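Non-structural protein 3 (Porcine deltacoronavirus, PDB 6LN0) is a multidomain viral protein that probably binds ADP-ribose through its macro domain and probably cleaves the viral polyprotein through its papain-like protease domain. Local coordinates at residues Phe26-Leu39 with Lys80-Pro92. Residues are numbered along the deposited sequence; the frame is centred on the assembly and turned at random.
Sequences FDNSVLVNPANAQL and KLGVACILHVVPP
Strands 29-34 and 83-89 pair in parallel inside the mixed sheet of the macro domain, where 117-120 borders the first and 71-74 the second. The backbone ladder runs from S29 N on G82 O to A35 N on V89 O. N33 N meets L87 O at 2.7 Å. A84 is the extra residue of a beta bulge: opposite S29 and V30, the partners step from V83 to C85. S29 O therefore takes A84 N at 2.8 Å and C85 N only weakly.

F26 covers the start of the pair. V83 CG2 lies over the F26 ring, 3.6 Å from its centroid and 11° off the normal, a CH-pi contact. V83 CG1, anti to the backbone N (chi1 180°), instead meets L31 CB at 3.7 Å. On the other face, V30 CG2 touches C85 SG and V32 CG1 touches V89 CG2.

N33 and H88 share the face under helices 44-53 and 55-64. Their amide and ring planes are 30° apart, and L39 CD2 approaches H88 CD2 at 3.6 Å. Both ring nitrogens of H88 are hydrogen-bonded, ND1 to L71 O and NE2 to Y57 OH. These two bonds satisfy both nitrogens and should fix the rotation of the buried imidazole.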
# COMPACT_ATOMS: atom_id res chain seq x y z
N PHE A 26 35.79 -21.21 8.20
CA PHE A 26 35.19 -22.55 8.20
C PHE A 26 34.67 -22.94 9.59
O PHE A 26 34.92 -22.27 10.59
CB PHE A 26 36.19 -23.59 7.70
CG PHE A 26 36.49 -23.49 6.24
CD1 PHE A 26 35.56 -23.92 5.30
CD2 PHE A 26 37.69 -22.98 5.79
CE1 PHE A 26 35.85 -23.84 3.93
CE2 PHE A 26 37.97 -22.89 4.44
CZ PHE A 26 37.05 -23.33 3.51
N ASP A 27 33.93 -24.05 9.62
CA ASP A 27 33.26 -24.55 10.83
C ASP A 27 32.72 -25.97 10.59
O ASP A 27 31.50 -26.16 10.46
CB ASP A 27 32.14 -23.60 11.25
CG ASP A 27 31.40 -24.07 12.49
OD1 ASP A 27 31.87 -25.03 13.16
OD2 ASP A 27 30.32 -23.50 12.80
N ASN A 28 33.61 -26.96 10.54
CA ASN A 28 33.27 -28.35 10.19
C ASN A 28 32.43 -28.39 8.92
O ASN A 28 31.44 -29.10 8.82
CB ASN A 28 32.57 -29.05 11.35
CG ASN A 28 33.44 -29.13 12.58
OD1 ASN A 28 33.10 -28.59 13.64
ND2 ASN A 28 34.59 -29.79 12.45
N SER A 29 32.89 -27.64 7.93
CA SER A 29 32.07 -27.30 6.78
C SER A 29 32.12 -28.39 5.73
O SER A 29 33.06 -29.18 5.67
CB SER A 29 32.54 -25.97 6.18
OG SER A 29 32.69 -24.97 7.17
N VAL A 30 31.09 -28.43 4.91
CA VAL A 30 31.11 -29.20 3.68
C VAL A 30 31.57 -28.25 2.59
O VAL A 30 30.87 -27.29 2.25
CB VAL A 30 29.74 -29.79 3.35
CG1 VAL A 30 29.76 -30.40 1.94
CG2 VAL A 30 29.37 -30.82 4.39
N LEU A 31 32.76 -28.49 2.07
CA LEU A 31 33.31 -27.67 1.00
C LEU A 31 32.94 -28.32 -0.32
O LEU A 31 33.32 -29.47 -0.56
CB LEU A 31 34.82 -27.54 1.15
CG LEU A 31 35.57 -26.79 0.06
CD1 LEU A 31 35.22 -25.31 0.12
CD2 LEU A 31 37.06 -27.01 0.24
N VAL A 32 32.19 -27.60 -1.16
CA VAL A 32 31.77 -28.14 -2.45
C VAL A 32 32.86 -27.89 -3.48
O VAL A 32 33.42 -26.79 -3.58
CB VAL A 32 30.43 -27.52 -2.92
CG1 VAL A 32 30.03 -28.18 -4.21
CG2 VAL A 32 29.33 -27.71 -1.88
N ASN A 33 33.13 -28.91 -4.29
CA ASN A 33 34.16 -28.87 -5.32
C ASN A 33 33.51 -29.05 -6.68
O ASN A 33 33.03 -30.15 -7.01
CB ASN A 33 35.20 -29.97 -5.09
CG ASN A 33 36.32 -29.98 -6.14
OD1 ASN A 33 36.08 -30.11 -7.35
ND2 ASN A 33 37.56 -29.87 -5.66
N PRO A 34 33.46 -28.02 -7.51
CA PRO A 34 32.84 -28.15 -8.84
C PRO A 34 33.82 -28.78 -9.82
O PRO A 34 34.81 -28.15 -10.22
CB PRO A 34 32.49 -26.70 -9.20
CG PRO A 34 32.71 -25.90 -7.94
CD PRO A 34 33.82 -26.63 -7.23
N ALA A 35 33.56 -30.02 -10.20
CA ALA A 35 34.57 -30.91 -10.72
C ALA A 35 34.12 -31.48 -12.06
O ALA A 35 32.98 -31.30 -12.49
CB ALA A 35 34.84 -32.06 -9.74
N ASN A 36 35.05 -32.16 -12.72
CA ASN A 36 34.73 -32.96 -13.89
C ASN A 36 34.67 -34.42 -13.47
O ASN A 36 35.14 -34.79 -12.39
CB ASN A 36 35.75 -32.75 -15.00
CG ASN A 36 37.15 -33.16 -14.59
OD1 ASN A 36 37.46 -34.35 -14.48
ND2 ASN A 36 38.01 -32.16 -14.34
N ALA A 37 34.09 -35.26 -14.33
CA ALA A 37 33.91 -36.66 -13.99
C ALA A 37 35.23 -37.36 -13.67
O ALA A 37 35.21 -38.38 -12.96
CB ALA A 37 33.20 -37.41 -15.12
N GLN A 38 36.36 -36.85 -14.16
CA GLN A 38 37.67 -37.45 -13.93
C GLN A 38 38.41 -36.82 -12.77
O GLN A 38 39.58 -37.16 -12.54
CB GLN A 38 38.53 -37.37 -15.19
CG GLN A 38 38.43 -38.58 -16.07
CD GLN A 38 37.17 -38.57 -16.91
OE1 GLN A 38 36.56 -37.51 -17.11
NE2 GLN A 38 36.77 -39.74 -17.40
N LEU A 39 37.78 -35.89 -12.05
CA LEU A 39 38.37 -35.27 -10.84
C LEU A 39 39.81 -34.82 -11.08
O LEU A 39 40.62 -34.76 -10.15
CB LEU A 39 38.28 -36.21 -9.64
CG LEU A 39 36.88 -36.80 -9.42
CD1 LEU A 39 36.95 -38.12 -8.66
CD2 LEU A 39 35.96 -35.79 -8.74
N LYS A 80 42.72 -29.13 8.83
CA LYS A 80 43.30 -28.11 9.72
C LYS A 80 42.50 -26.82 9.69
O LYS A 80 42.46 -26.09 10.69
CB LYS A 80 44.76 -27.77 9.34
CG LYS A 80 45.66 -28.87 8.77
CD LYS A 80 46.88 -28.27 8.04
CE LYS A 80 47.60 -29.29 7.14
NZ LYS A 80 48.80 -28.73 6.40
N LEU A 81 41.87 -26.51 8.56
CA LEU A 81 41.21 -25.23 8.38
C LEU A 81 39.77 -25.21 8.86
O LEU A 81 39.20 -24.12 8.98
CB LEU A 81 41.28 -24.83 6.90
CG LEU A 81 42.72 -24.50 6.47
CD1 LEU A 81 43.08 -25.15 5.14
CD2 LEU A 81 42.96 -22.98 6.42
N GLY A 82 39.18 -26.37 9.17
CA GLY A 82 37.79 -26.47 9.56
C GLY A 82 36.88 -27.13 8.54
O GLY A 82 35.66 -27.08 8.70
N VAL A 83 37.44 -27.75 7.50
CA VAL A 83 36.68 -28.42 6.46
C VAL A 83 36.48 -29.87 6.88
O VAL A 83 37.44 -30.65 6.95
CB VAL A 83 37.38 -28.33 5.10
CG1 VAL A 83 36.58 -29.04 4.04
CG2 VAL A 83 37.60 -26.89 4.73
N ALA A 84 35.22 -30.24 7.18
CA ALA A 84 34.94 -31.60 7.61
C ALA A 84 35.04 -32.57 6.45
O ALA A 84 35.50 -33.71 6.63
CB ALA A 84 33.55 -31.70 8.24
N CYS A 85 34.62 -32.16 5.25
CA CYS A 85 34.70 -33.03 4.09
C CYS A 85 34.52 -32.21 2.83
O CYS A 85 34.21 -31.01 2.88
CB CYS A 85 33.65 -34.14 4.18
SG CYS A 85 31.98 -33.47 4.26
N ILE A 86 34.71 -32.87 1.69
CA ILE A 86 34.67 -32.27 0.37
C ILE A 86 33.64 -33.02 -0.47
O ILE A 86 33.68 -34.24 -0.55
CB ILE A 86 36.05 -32.31 -0.32
CG1 ILE A 86 37.02 -31.37 0.40
CG2 ILE A 86 35.97 -31.94 -1.80
CD1 ILE A 86 38.49 -31.67 0.14
N LEU A 87 32.74 -32.28 -1.09
CA LEU A 87 31.67 -32.86 -1.89
C LEU A 87 31.91 -32.48 -3.34
O LEU A 87 32.17 -31.32 -3.64
CB LEU A 87 30.31 -32.36 -1.38
CG LEU A 87 29.01 -32.76 -2.06
CD1 LEU A 87 28.92 -34.24 -2.24
CD2 LEU A 87 27.81 -32.22 -1.25
N HIS A 88 31.85 -33.47 -4.23
CA HIS A 88 32.18 -33.27 -5.64
C HIS A 88 30.92 -33.40 -6.46
O HIS A 88 30.21 -34.40 -6.35
CB HIS A 88 33.20 -34.30 -6.15
CG HIS A 88 34.47 -34.33 -5.37
ND1 HIS A 88 34.56 -34.87 -4.10
CD2 HIS A 88 35.72 -33.87 -5.67
CE1 HIS A 88 35.80 -34.75 -3.66
NE2 HIS A 88 36.52 -34.14 -4.59
N VAL A 89 30.67 -32.41 -7.32
CA VAL A 89 29.55 -32.44 -8.25
C VAL A 89 29.98 -31.87 -9.59
O VAL A 89 30.81 -30.96 -9.67
CB VAL A 89 28.35 -31.67 -7.69
CG1 VAL A 89 27.71 -32.50 -6.61
CG2 VAL A 89 28.82 -30.34 -7.15
N VAL A 90 29.39 -32.41 -10.65
CA VAL A 90 29.73 -32.05 -12.03
C VAL A 90 28.73 -31.02 -12.55
O VAL A 90 27.60 -31.38 -12.90
CB VAL A 90 29.76 -33.30 -12.92
CG1 VAL A 90 30.23 -32.95 -14.32
CG2 VAL A 90 30.65 -34.36 -12.30
N PRO A 91 29.09 -29.74 -12.59
CA PRO A 91 28.18 -28.75 -13.14
C PRO A 91 27.86 -29.08 -14.59
O PRO A 91 28.66 -29.71 -15.29
CB PRO A 91 28.96 -27.43 -13.03
CG PRO A 91 30.03 -27.69 -12.02
CD PRO A 91 30.36 -29.14 -12.14
N PRO A 92 26.68 -28.68 -15.07
CA PRO A 92 26.45 -28.71 -16.51
C PRO A 92 27.30 -27.65 -17.18
O PRO A 92 27.65 -26.63 -16.57
CB PRO A 92 24.96 -28.39 -16.63
CG PRO A 92 24.72 -27.48 -15.47
CD PRO A 92 25.58 -28.02 -14.35